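Local coordinates for tubulin-like protein CetZ (Methanosaeta thermophila, PDB 3ZID), which binds guanine nucleotides as a GTPase of the tubulin/FtsZ superfamily and is thought to take part in controlling archaeal cell shape, at residues Ile16-Asn21 / Leu58-Ala63; Val20-Phe25 / Ile193-Ala198. All blocks are in the same frame, centred on the assembly; numbering follows the deposited sequence.

Contact 1: residues Ile16-Asn21 / Leu58-Ala63; sequences ILDAVN and LKFTAA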
ATOM      1  N   ILE A  16       6.732   6.532   4.251  1.00 21.36           N
ATOM      2  CA  ILE A  16       7.051   5.891   2.984  1.00 18.25           C
ATOM      3  C   ILE A  16       7.481   6.932   1.957  1.00 19.27           C
ATOM      4  O   ILE A  16       8.445   6.737   1.244  1.00 21.57           O
ATOM      5  CB  ILE A  16       5.883   5.066   2.452  1.00 20.79           C
ATOM      6  CG1 ILE A  16       5.682   3.844   3.343  1.00 22.39           C
ATOM      7  CG2 ILE A  16       6.163   4.605   1.016  1.00 21.26           C
ATOM      8  CD1 ILE A  16       4.383   3.091   3.055  1.00 20.37           C
ATOM      9  N   LEU A  17       6.780   8.053   1.917  1.00 21.67           N
ATOM     10  CA  LEU A  17       7.140   9.116   1.008  1.00 18.41           C
ATOM     11  C   LEU A  17       8.557   9.633   1.277  1.00 21.06           C
ATOM     12  O   LEU A  17       9.319   9.908   0.343  1.00 21.63           O
ATOM     13  CB  LEU A  17       6.145  10.263   1.115  1.00 15.05           C
ATOM     14  CG  LEU A  17       6.383  11.342   0.062  1.00 20.75           C
ATOM     15  CD1 LEU A  17       6.432  10.705  -1.330  1.00 29.94           C
ATOM     16  CD2 LEU A  17       5.276  12.336   0.089  1.00 18.77           C
ATOM     17  N   ASP A  18       8.895   9.764   2.553  1.00 15.98           N
ATOM     18  CA  ASP A  18      10.227  10.185   2.977  1.00 15.76           C
ATOM     19  C   ASP A  18      11.298   9.195   2.500  1.00 21.07           C
ATOM     20  O   ASP A  18      12.351   9.614   2.008  1.00 28.04           O
ATOM     21  CB  ASP A  18      10.278  10.340   4.490  1.00 21.50           C
ATOM     22  CG  ASP A  18      11.282  11.385   4.941  1.00 26.94           C
ATOM     23  OD1 ASP A  18      11.420  12.420   4.252  1.00 27.61           O
ATOM     24  OD2 ASP A  18      11.922  11.176   5.994  1.00 32.87           O
ATOM     25  N   ALA A  19      11.022   7.894   2.603  1.00 18.84           N
ATOM     26  CA  ALA A  19      11.950   6.883   2.071  1.00 21.74           C
ATOM     27  C   ALA A  19      12.102   7.003   0.566  1.00 22.36           C
ATOM     28  O   ALA A  19      13.178   6.740   0.034  1.00 21.36           O
ATOM     29  CB  ALA A  19      11.513   5.460   2.433  1.00 16.75           C
ATOM     30  N   VAL A  20      11.017   7.369  -0.115  1.00 15.36           N
ATOM     31  CA  VAL A  20      11.058   7.597  -1.559  1.00 17.82           C
ATOM     32  C   VAL A  20      11.992   8.766  -1.879  1.00 24.25           C
ATOM     33  O   VAL A  20      12.848   8.663  -2.752  1.00 23.04           O
ATOM     34  CB  VAL A  20       9.658   7.836  -2.153  1.00 19.18           C
ATOM     35  CG1 VAL A  20       9.763   8.443  -3.549  1.00 15.34           C
ATOM     36  CG2 VAL A  20       8.866   6.525  -2.190  1.00 12.94           C
ATOM     37  N   ASN A  21      11.832   9.867  -1.155  1.00 18.98           N
ATOM     38  CA  ASN A  21      12.681  11.035  -1.333  1.00 26.97           C
ATOM     39  C   ASN A  21      14.135  10.739  -0.986  1.00 27.82           C
ATOM     40  O   ASN A  21      15.060  11.199  -1.677  1.00 26.28           O
ATOM     41  CB  ASN A  21      12.156  12.214  -0.503  1.00 21.18           C
ATOM     42  CG  ASN A  21      10.921  12.850  -1.121  1.00 26.23           C
ATOM     43  OD1 ASN A  21      10.796  12.917  -2.338  1.00 34.05           O
ATOM     44  ND2 ASN A  21       9.992  13.295  -0.284  1.00 23.48           N
ATOM     45  N   LEU A  58       9.960  14.159   9.535  1.00 37.61           N
ATOM     46  CA  LEU A  58      10.415  13.795   8.199  1.00 33.49           C
ATOM     47  C   LEU A  58      11.783  14.420   7.977  1.00 38.56           C
ATOM     48  O   LEU A  58      12.059  15.504   8.483  1.00 41.52           O
ATOM     49  CB  LEU A  58       9.407  14.234   7.133  1.00 29.55           C
ATOM     50  CG  LEU A  58       8.008  13.606   7.254  1.00 27.56           C
ATOM     51  CD1 LEU A  58       7.107  14.023   6.101  1.00 26.73           C
ATOM     52  CD2 LEU A  58       8.071  12.073   7.359  1.00 25.10           C
ATOM     53  N   LYS A  59      12.634  13.745   7.212  1.00 36.07           N
ATOM     54  CA  LYS A  59      14.042  14.140   7.140  1.00 35.83           C
ATOM     55  C   LYS A  59      14.574  14.378   5.740  1.00 31.57           C
ATOM     56  O   LYS A  59      15.589  15.024   5.586  1.00 32.16           O
ATOM     57  CB  LYS A  59      14.911  13.068   7.807  1.00 37.01           C
ATOM     58  CG  LYS A  59      14.600  12.847   9.278  1.00 49.63           C
ATOM     59  CD  LYS A  59      15.229  11.558   9.793  1.00 58.84           C
ATOM     60  CE  LYS A  59      14.857  11.301  11.252  1.00 67.90           C
ATOM     61  NZ  LYS A  59      15.537  10.093  11.803  1.00 72.96           N
ATOM     62  N   PHE A  60      13.878  13.888   4.724  1.00 30.80           N
ATOM     63  CA  PHE A  60      14.367  14.007   3.353  1.00 35.52           C
ATOM     64  C   PHE A  60      13.316  14.683   2.469  1.00 34.10           C
ATOM     65  O   PHE A  60      13.422  14.714   1.242  1.00 28.12           O
ATOM     66  CB  PHE A  60      14.770  12.626   2.809  1.00 29.03           C
ATOM     67  CG  PHE A  60      15.805  11.916   3.665  1.00 35.24           C
ATOM     68  CD1 PHE A  60      17.157  12.125   3.464  1.00 36.44           C
ATOM     69  CD2 PHE A  60      15.417  11.056   4.686  1.00 32.91           C
ATOM     70  CE1 PHE A  60      18.109  11.485   4.261  1.00 34.87           C
ATOM     71  CE2 PHE A  60      16.355  10.423   5.480  1.00 32.93           C
ATOM     72  CZ  PHE A  60      17.704  10.639   5.267  1.00 34.49           C
ATOM     73  N   THR A  61      12.306  15.254   3.110  1.00 34.23           N
ATOM     74  CA  THR A  61      11.209  15.880   2.383  1.00 31.45           C
ATOM     75  C   THR A  61      11.256  17.374   2.616  1.00 27.86           C
ATOM     76  O   THR A  61      11.237  17.818   3.755  1.00 26.03           O
ATOM     77  CB  THR A  61       9.843  15.322   2.861  1.00 30.40           C
ATOM     78  OG1 THR A  61       9.828  13.905   2.667  1.00 26.52           O
ATOM     79  CG2 THR A  61       8.692  15.935   2.076  1.00 32.29           C
ATOM     80  N   ALA A  62      11.297  18.136   1.532  1.00 30.68           N
ATOM     81  CA  ALA A  62      11.338  19.595   1.620  1.00 36.91           C
ATOM     82  C   ALA A  62      10.128  20.179   2.358  1.00 35.80           C
ATOM     83  O   ALA A  62       9.026  19.641   2.279  1.00 28.64           O
ATOM     84  CB  ALA A  62      11.459  20.195   0.240  1.00 37.11           C
ATOM     85  N   ALA A  63      10.338  21.305   3.038  1.00 36.57           N
ATOM     86  CA  ALA A  63       9.301  21.948   3.847  1.00 38.12           C
ATOM     87  C   ALA A  63       8.065  22.287   3.024  1.00 36.29           C
ATOM     88  O   ALA A  63       6.940  22.186   3.509  1.00 38.00           O
ATOM     89  CB  ALA A  63       9.849  23.202   4.497  1.00 44.47           C
TER
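Asp18 reaches from helix 10-30 into the bend of the loop 58-63, and its carboxylate lies against the backbone of Leu58, Lys59 and Phe60. CG stands anti to the backbone N (chi1 -151°), which carries both oxygens off the helix surface and into the turn. Each oxygen receives an amide on its syn side: Lys59 N donates to Asp18 OD2 over 2.9 Å in a nearly straight bond, and Phe60 N meets Asp18 OD1, also at 2.9 Å, with more bend. Asp18 OD1 takes a second donor on its anti side, the hydroxyl Thr61 OG1 at 2.7 Å, so that the carboxylate accepts three bonds in all. Thr61 OG1 in turn accepts a bond from Asn21 ND2, one helical turn beyond Asp18, at 3.0 Å and close to the plane of the Asn21 amide. The buried hydroxyl is thus both donor and acceptor, and its rotation is fixed. An alanine in place of Asp18 would remove both acceptor oxygens, and the amides of Lys59 and Phe60 would probably lose their mates, with the Thr61 hydroxyl set free to turn. Around this polar core, the Phe60 ring presents its edge, Phe60 CD2 lying 3.7 Å from Asp18 OD2, while Leu58 CD2 packs on Asp18 CB. Elsewhere on the helix, the side chains of Ile16, Ala19 and Val20 touch helix 186-210. A helix carboxylate receiving successive loop amides here ties the first helix of the Rossmann-like tubulin/FtsZ GTPase domain to the connection leading into edge strand 66-68.

Contact 2: residues Val20-Phe25 / Ile193-Ala198; sequences VNRQAF and INTMVA. With GDP (guanosine-5'-diphosphate), chain C.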
ATOM      1  N   VAL A  20      11.017   7.369  -0.115  1.00 15.36           N
ATOM      2  CA  VAL A  20      11.058   7.597  -1.559  1.00 17.82           C
ATOM      3  C   VAL A  20      11.992   8.766  -1.879  1.00 24.25           C
ATOM      4  O   VAL A  20      12.848   8.663  -2.752  1.00 23.04           O
ATOM      5  CB  VAL A  20       9.658   7.836  -2.153  1.00 19.18           C
ATOM      6  CG1 VAL A  20       9.763   8.443  -3.549  1.00 15.34           C
ATOM      7  CG2 VAL A  20       8.866   6.525  -2.190  1.00 12.94           C
ATOM      8  N   ASN A  21      11.832   9.867  -1.155  1.00 18.98           N
ATOM      9  CA  ASN A  21      12.681  11.035  -1.333  1.00 26.97           C
ATOM     10  C   ASN A  21      14.135  10.739  -0.986  1.00 27.82           C
ATOM     11  O   ASN A  21      15.060  11.199  -1.677  1.00 26.28           O
ATOM     12  CB  ASN A  21      12.156  12.214  -0.503  1.00 21.18           C
ATOM     13  CG  ASN A  21      10.921  12.850  -1.121  1.00 26.23           C
ATOM     14  OD1 ASN A  21      10.796  12.917  -2.338  1.00 34.05           O
ATOM     15  ND2 ASN A  21       9.992  13.295  -0.284  1.00 23.48           N
ATOM     16  N   ARG A  22      14.328   9.959   0.074  1.00 23.53           N
ATOM     17  CA  ARG A  22      15.659   9.547   0.496  1.00 27.18           C
ATOM     18  C   ARG A  22      16.393   8.866  -0.664  1.00 29.28           C
ATOM     19  O   ARG A  22      17.458   9.313  -1.103  1.00 24.91           O
ATOM     20  CB  ARG A  22      15.581   8.595   1.700  1.00 24.26           C
ATOM     21  CG  ARG A  22      16.942   8.335   2.359  1.00 31.55           C
ATOM     22  CD  ARG A  22      16.866   7.250   3.432  1.00 31.33           C
ATOM     23  NE  ARG A  22      16.664   5.926   2.843  1.00 28.70           N
ATOM     24  CZ  ARG A  22      15.659   5.112   3.141  1.00 24.16           C
ATOM     25  NH1 ARG A  22      14.726   5.480   4.028  1.00 20.36           N
ATOM     26  NH2 ARG A  22      15.584   3.928   2.548  1.00 18.25           N
ATOM     27  N   GLN A  23      15.777   7.817  -1.190  1.00 22.19           N
ATOM     28  CA  GLN A  23      16.391   6.998  -2.213  1.00 28.58           C
ATOM     29  C   GLN A  23      16.511   7.741  -3.536  1.00 32.08           C
ATOM     30  O   GLN A  23      17.429   7.475  -4.325  1.00 28.94           O
ATOM     31  CB  GLN A  23      15.599   5.706  -2.385  1.00 26.72           C
ATOM     32  CG  GLN A  23      15.554   4.882  -1.118  1.00 23.79           C
ATOM     33  CD  GLN A  23      14.865   3.563  -1.313  1.00 22.99           C
ATOM     34  OE1 GLN A  23      14.692   3.091  -2.439  1.00 23.41           O
ATOM     35  NE2 GLN A  23      14.406   2.985  -0.216  1.00 21.51           N
ATOM     36  N   ALA A  24      15.583   8.670  -3.765  1.00 30.03           N
ATOM     37  CA  ALA A  24      15.550   9.471  -4.990  1.00 31.15           C
ATOM     38  C   ALA A  24      16.776  10.368  -5.124  1.00 34.66           C
ATOM     39  O   ALA A  24      17.236  10.643  -6.240  1.00 34.13           O
ATOM     40  CB  ALA A  24      14.260  10.308  -5.052  1.00 29.87           C
ATOM     41  N   PHE A  25      17.292  10.836  -3.989  1.00 37.70           N
ATOM     42  CA  PHE A  25      18.532  11.619  -3.965  1.00 44.43           C
ATOM     43  C   PHE A  25      19.716  10.842  -4.541  1.00 43.52           C
ATOM     44  O   PHE A  25      20.575  11.412  -5.212  1.00 50.85           O
ATOM     45  CB  PHE A  25      18.870  12.091  -2.549  1.00 50.11           C
ATOM     46  CG  PHE A  25      17.887  13.063  -1.981  1.00 60.15           C
ATOM     47  CD1 PHE A  25      16.990  13.724  -2.803  1.00 66.10           C
ATOM     48  CD2 PHE A  25      17.871  13.335  -0.624  1.00 63.66           C
ATOM     49  CE1 PHE A  25      16.086  14.629  -2.280  1.00 68.25           C
ATOM     50  CE2 PHE A  25      16.971  14.240  -0.092  1.00 65.25           C
ATOM     51  CZ  PHE A  25      16.079  14.888  -0.921  1.00 66.72           C
ATOM     52  N   ILE A 193      10.448  -2.121   5.911  1.00 23.93           N
ATOM     53  CA  ILE A 193       9.293  -2.156   5.036  1.00 19.33           C
ATOM     54  C   ILE A 193       9.255  -0.938   4.124  1.00 17.09           C
ATOM     55  O   ILE A 193       9.104  -1.080   2.914  1.00 19.68           O
ATOM     56  CB  ILE A 193       7.988  -2.242   5.831  1.00 16.86           C
ATOM     57  CG1 ILE A 193       7.901  -3.599   6.549  1.00 18.78           C
ATOM     58  CG2 ILE A 193       6.802  -2.019   4.907  1.00 13.95           C
ATOM     59  CD1 ILE A 193       6.859  -3.672   7.648  1.00 19.59           C
ATOM     60  N   ASN A 194       9.396   0.250   4.715  1.00 15.29           N
ATOM     61  CA  ASN A 194       9.311   1.500   3.976  1.00 16.52           C
ATOM     62  C   ASN A 194      10.393   1.542   2.885  1.00 18.30           C
ATOM     63  O   ASN A 194      10.148   1.989   1.767  1.00 18.72           O
ATOM     64  CB  ASN A 194       9.460   2.721   4.902  1.00 13.95           C
ATOM     65  CG  ASN A 194       8.356   2.837   5.930  1.00 15.44           C
ATOM     66  OD1 ASN A 194       7.365   2.102   5.904  1.00 17.95           O
ATOM     67  ND2 ASN A 194       8.540   3.760   6.873  1.00 14.50           N
ATOM     68  N   THR A 195      11.581   1.053   3.217  1.00 16.97           N
ATOM     69  CA  THR A 195      12.671   1.017   2.243  1.00 19.15           C
ATOM     70  C   THR A 195      12.330   0.106   1.068  1.00 19.75           C
ATOM     71  O   THR A 195      12.603   0.452  -0.076  1.00 18.62           O
ATOM     72  CB  THR A 195      14.001   0.580   2.900  1.00 20.50           C
ATOM     73  OG1 THR A 195      14.417   1.595   3.812  1.00 21.77           O
ATOM     74  CG2 THR A 195      15.126   0.337   1.860  1.00 21.51           C
ATOM     75  N   MET A 196      11.705  -1.034   1.351  1.00 16.14           N
ATOM     76  CA  MET A 196      11.315  -1.981   0.304  1.00 15.94           C
ATOM     77  C   MET A 196      10.227  -1.401  -0.583  1.00 18.49           C
ATOM     78  O   MET A 196      10.246  -1.599  -1.796  1.00 21.30           O
ATOM     79  CB  MET A 196      10.826  -3.311   0.910  1.00 19.41           C
ATOM     80  CG  MET A 196      11.888  -4.086   1.668  1.00 20.19           C
ATOM     81  SD  MET A 196      11.222  -5.518   2.527  1.00 36.31           S
ATOM     82  CE  MET A 196      10.669  -6.502   1.146  1.00 35.91           C
ATOM     83  N   VAL A 197       9.275  -0.686   0.019  1.00 14.93           N
ATOM     84  CA  VAL A 197       8.185  -0.111  -0.762  1.00 13.35           C
ATOM     85  C   VAL A 197       8.751   0.950  -1.687  1.00 12.81           C
ATOM     86  O   VAL A 197       8.506   0.939  -2.877  1.00 17.84           O
ATOM     87  CB  VAL A 197       7.104   0.549   0.124  1.00 14.03           C
ATOM     88  CG1 VAL A 197       6.033   1.207  -0.768  1.00 13.05           C
ATOM     89  CG2 VAL A 197       6.453  -0.501   1.031  1.00 12.86           C
ATOM     90  N   ALA A 198       9.521   1.864  -1.112  1.00 12.43           N
ATOM     91  CA  ALA A 198      10.118   2.957  -1.859  1.00 21.17           C
ATOM     92  C   ALA A 198      10.995   2.438  -3.002  1.00 15.23           C
ATOM     93  O   ALA A 198      10.978   2.969  -4.108  1.00 18.70           O
ATOM     94  CB  ALA A 198      10.909   3.843  -0.924  1.00 17.04           C
TER
HETATM   95  PB  GDP C 999      -2.587   7.743  10.776  1.00 21.50           P
HETATM   96  O1B GDP C 999      -3.016   7.555   9.331  1.00 19.75           O
HETATM   97  O2B GDP C 999      -1.462   8.756  10.853  1.00 20.81           O
HETATM   98  O3B GDP C 999      -3.789   8.222  11.571  1.00 21.17           O
HETATM   99  O3A GDP C 999      -2.148   6.329  11.395  1.00 30.29           O
HETATM  100  PA  GDP C 999      -0.889   5.491  10.859  1.00 21.73           P
HETATM  101  O1A GDP C 999       0.224   5.518  11.848  1.00 19.00           O
HETATM  102  O2A GDP C 999      -0.437   5.894   9.472  1.00 22.06           O
HETATM  103  O5' GDP C 999      -1.568   4.056  10.758  1.00 25.02           O
HETATM  104  C5' GDP C 999      -1.172   3.042  11.667  1.00 26.63           C
HETATM  105  C4' GDP C 999      -0.901   1.780  10.860  1.00 22.92           C
HETATM  106  O4' GDP C 999       0.217   2.034  10.008  1.00 18.04           O
HETATM  107  C3' GDP C 999      -0.504   0.673  11.798  1.00 15.33           C
HETATM  108  O3' GDP C 999      -0.850  -0.550  11.152  1.00 22.01           O
HETATM  109  C2' GDP C 999       0.991   0.830  11.868  1.00 21.96           C
HETATM  110  O2' GDP C 999       1.591  -0.425  12.167  1.00 20.99           O
HETATM  111  C1' GDP C 999       1.331   1.254  10.453  1.00 19.80           C
HETATM  112  N9  GDP C 999       2.492   2.135  10.327  1.00 18.52           N
HETATM  113  C8  GDP C 999       2.718   3.292  10.979  1.00 17.14           C
HETATM  114  N7  GDP C 999       3.870   3.860  10.549  1.00 24.03           N
HETATM  115  C5  GDP C 999       4.383   3.045   9.604  1.00 17.03           C
HETATM  116  C6  GDP C 999       5.558   3.048   8.729  1.00 14.57           C
HETATM  117  O6  GDP C 999       6.390   3.962   8.805  1.00 21.86           O
HETATM  118  N1  GDP C 999       5.711   2.034   7.880  1.00 14.27           N
HETATM  119  C2  GDP C 999       4.834   1.025   7.795  1.00 17.84           C
HETATM  120  N2  GDP C 999       5.082   0.037   6.909  1.00 17.35           N
HETATM  121  N3  GDP C 999       3.718   0.939   8.559  1.00 18.13           N
HETATM  122  C4  GDP C 999       3.458   1.919   9.452  1.00 20.20           C
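Thr195 OG1 is gripped from two sources: Arg22 NH2 donates to it over 2.9 Å, and it is also hydrogen-bonded to the Asp191 carbonyl. Thr195 is met by two long side chains from helix 10-30 that cross it at about right angles. The Arg22 chain is bent at chi3 (71°), and the hydroxyl lies tilted from its guanidinium plane. Gln23 remains extended beyond CG, and Gln23 NE2 reaches Thr195 O at 3.1 Å, in the carbonyl plane and on a lone pair, in an almost straight bond. The methyl CG2 of Thr195 lies beside both nitrogens, at the edge of the guanidinium. Nearer the buried side, Val20 CG2 packs on Ala198 CB at 3.6 Å, and the small alanine lets the backbones come close where the helices, crossing at -59°, approach. Leu202 and Gln199 continue the cover over Gln23. One residue before Thr195, Asn194 OD1 accepts from GDP N1 over 2.6 Å, and the exocyclic N2 adds a weak, bent bond. Asn194 ND2 returns a nearly straight bond to GDP O6, 2.9 Å away, so the side chain reads both the donor and the acceptor positions on this edge of the base. Ile193 CG2 lies 3.3 Å from GDP N2. Donors from helix 10-30 thus meet acceptors on one face of helix 186-210, while the adjoining Asn194 has its amide oxygen and nitrogen matched to guanine, a complementarity consistent with selection of this base over adenine.

In the fold
Contacts 1 and 2 lie on different faces of helix 10-30, with centres about 8 Å apart, and share Val20 and Asn21. Contact 1 joins the helix to the loop before strand 66-68, contact 2 to helix 186-210. They meet directly where Phe60 O lies 3.4 Å from Phe25 CZ and Phe60 CZ lies 3.8 Å from Arg22 CG, and where Ile16 CG1 packs 3.5 Å from Asn194 OD1, the oxygen that takes the guanine N1. The base is bonded by Asn194, in the helix segment 193-198 of contact 2, whereas the side chain of Leu58 in contact 1 stays about 8 Å from GDP, yet about 4 Å from that of the nucleotide-binding Asn14.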